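Local structure of imidazolonepropionase (2Q09) at residues Gly67-His72 against His353-Leu358. The protein catalyses the hydrolytic opening of the ring of imidazolone-5-propanoate to N-formimidoyl-L-glutamate, the third step of histidine degradation, with a metal ion in its active site. Residues are numbered along the deposited sequence; the frame is centred on the assembly and turned at random.
With FE (Fe (III) ion), chain B.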
loop_
_atom_site.group_PDB
_atom_site.type_symbol
_atom_site.label_atom_id
_atom_site.label_comp_id
_atom_site.label_asym_id
_atom_site.label_seq_id
_atom_site.Cartn_x
_atom_site.Cartn_y
_atom_site.Cartn_z
ATOM N N GLY A 67 -13.278 3.253 -2.331
ATOM C CA GLY A 67 -12.354 3.909 -1.422
ATOM C C GLY A 67 -10.953 3.675 -1.948
ATOM O O GLY A 67 -10.695 2.631 -2.546
ATOM N N LEU A 68 -10.038 4.611 -1.732
ATOM C CA LEU A 68 -8.681 4.435 -2.237
ATOM C C LEU A 68 -7.906 3.455 -1.358
ATOM O O LEU A 68 -8.194 3.296 -0.165
ATOM C CB LEU A 68 -7.955 5.781 -2.312
ATOM C CG LEU A 68 -8.702 6.906 -3.046
ATOM C CD1 LEU A 68 -7.787 8.116 -3.161
ATOM C CD2 LEU A 68 -9.164 6.441 -4.429
ATOM N N ILE A 69 -6.933 2.791 -1.972
ATOM C CA ILE A 69 -6.113 1.811 -1.280
ATOM C C ILE A 69 -4.622 2.095 -1.472
ATOM O O ILE A 69 -4.163 2.212 -2.610
ATOM C CB ILE A 69 -6.438 0.402 -1.826
ATOM C CG1 ILE A 69 -7.942 0.136 -1.675
ATOM C CG2 ILE A 69 -5.627 -0.668 -1.101
ATOM C CD1 ILE A 69 -8.414 -1.151 -2.334
ATOM N N ASP A 70 -3.887 2.189 -0.362
ATOM C CA ASP A 70 -2.434 2.435 -0.370
ATOM C C ASP A 70 -1.829 1.104 0.080
ATOM O O ASP A 70 -1.747 0.818 1.277
ATOM C CB ASP A 70 -2.088 3.550 0.629
ATOM C CG ASP A 70 -0.750 4.204 0.344
ATOM O OD1 ASP A 70 -0.412 5.155 1.077
ATOM O OD2 ASP A 70 -0.046 3.782 -0.599
ATOM N N CYS A 71 -1.403 0.298 -0.885
ATOM C CA CYS A 71 -0.903 -1.045 -0.611
ATOM C C CYS A 71 0.560 -1.247 -0.238
ATOM O O CYS A 71 1.014 -2.390 -0.180
ATOM C CB CYS A 71 -1.235 -1.952 -1.804
ATOM S SG CYS A 71 -0.373 -1.512 -3.374
ATOM N N HIS A 72 1.291 -0.170 0.027
ATOM C CA HIS A 72 2.697 -0.302 0.378
ATOM C C HIS A 72 3.191 0.867 1.219
ATOM O O HIS A 72 3.584 1.901 0.681
ATOM C CB HIS A 72 3.531 -0.416 -0.904
ATOM C CG HIS A 72 5.003 -0.591 -0.668
ATOM N ND1 HIS A 72 5.735 -1.592 -1.267
ATOM C CD2 HIS A 72 5.885 0.127 0.067
ATOM C CE1 HIS A 72 7.003 -1.486 -0.912
ATOM N NE2 HIS A 72 7.120 -0.449 -0.103
ATOM N N HIS A 353 -6.309 -2.633 -8.812
ATOM C CA HIS A 353 -5.001 -3.266 -8.735
ATOM C C HIS A 353 -4.409 -3.266 -7.333
ATOM O O HIS A 353 -3.722 -4.210 -6.952
ATOM C CB HIS A 353 -4.074 -2.592 -9.746
ATOM C CG HIS A 353 -4.619 -2.624 -11.143
ATOM N ND1 HIS A 353 -4.361 -1.641 -12.075
ATOM C CD2 HIS A 353 -5.440 -3.514 -11.752
ATOM C CE1 HIS A 353 -5.005 -1.922 -13.198
ATOM N NE2 HIS A 353 -5.665 -3.053 -13.026
ATOM N N ALA A 354 -4.682 -2.216 -6.566
ATOM C CA ALA A 354 -4.187 -2.132 -5.195
ATOM C C ALA A 354 -4.874 -3.218 -4.375
ATOM O O ALA A 354 -4.254 -3.854 -3.525
ATOM C CB ALA A 354 -4.490 -0.756 -4.595
ATOM N N ALA A 355 -6.166 -3.420 -4.624
ATOM C CA ALA A 355 -6.922 -4.440 -3.907
ATOM C C ALA A 355 -6.300 -5.812 -4.165
ATOM O O ALA A 355 -6.094 -6.593 -3.237
ATOM C CB ALA A 355 -8.380 -4.433 -4.357
ATOM N N ARG A 356 -6.007 -6.093 -5.431
ATOM C CA ARG A 356 -5.414 -7.367 -5.820
ATOM C C ARG A 356 -4.048 -7.564 -5.165
ATOM O O ARG A 356 -3.710 -8.672 -4.743
ATOM C CB ARG A 356 -5.270 -7.446 -7.346
ATOM C CG ARG A 356 -4.785 -8.813 -7.864
ATOM C CD ARG A 356 -4.800 -8.862 -9.391
ATOM N NE ARG A 356 -6.161 -8.794 -9.920
ATOM C CZ ARG A 356 -7.002 -9.824 -9.953
ATOM N NH1 ARG A 356 -6.627 -11.013 -9.497
ATOM N NH2 ARG A 356 -8.228 -9.661 -10.429
ATOM N N ALA A 357 -3.264 -6.494 -5.096
ATOM C CA ALA A 357 -1.936 -6.557 -4.483
ATOM C C ALA A 357 -2.022 -6.957 -3.007
ATOM O O ALA A 357 -1.044 -7.414 -2.421
ATOM C CB ALA A 357 -1.230 -5.209 -4.614
ATOM N N LEU A 358 -3.194 -6.776 -2.410
ATOM C CA LEU A 358 -3.397 -7.127 -1.008
ATOM C C LEU A 358 -4.235 -8.395 -0.888
ATOM O O LEU A 358 -4.644 -8.768 0.209
ATOM C CB LEU A 358 -4.089 -5.976 -0.265
ATOM C CG LEU A 358 -3.364 -4.624 -0.247
ATOM C CD1 LEU A 358 -4.171 -3.603 0.531
ATOM C CD2 LEU A 358 -1.981 -4.795 0.375
HETATM FE FE FE B . 8.913 0.188 0.966
HETATM O O HOH W 1 10.714 1.429 -0.117
#
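I69 and C71 pack against A354, A355, A357 and L358; the side chains meet through apolar atoms, with no hydrogen bond between 67-72 and 353-358. Strand 68-72 and helix 353-357 run at 43°, their axes 7.9 Å apart at closest approach, a close spacing that suits the three alanines on the helix. The methyl of A354 sits nearest the strand, its CB 3.6 Å from I69 CB and equally close to I69 O, so a methyl suits this approach. I69, beta-branched and well suited to a strand, spreads its two arms along the helix. CG2, anti to the backbone N, meets L358 CD1 at 3.7 Å; CG1 turns beside that N (chi1 -56°) and carries CD1 to A355 CB at 3.9 Å. C71 is small enough to fit beneath L358, its CB 3.7 Å from L358 CD2, while its SG lies 4.0 Å from A357 CB. L358 thus bridges both strand residues with separate methyls and also touches T137 and E139 of the neighbouring strand 135-141. Were L358 cut back to alanine, I69 CG2 and C71 CB would probably lose their methyl partners and a gap would open between strand and helix. D70 points away from the helix and accepts hydrogen bonds from the hydroxyls of S315 (to OD2) and S316 (to OD1). The ring of H72 also leads off from it, binding the iron(III) ion through NE2 at 2.2 Å, with H74, H242 and D317 completing the protein ligands and D264 accepting from ND1. The strand of this amidohydrolase TIM barrel therefore separates its chemistry, a greasy flank packed on the helix and a metal-binding end facing the active site.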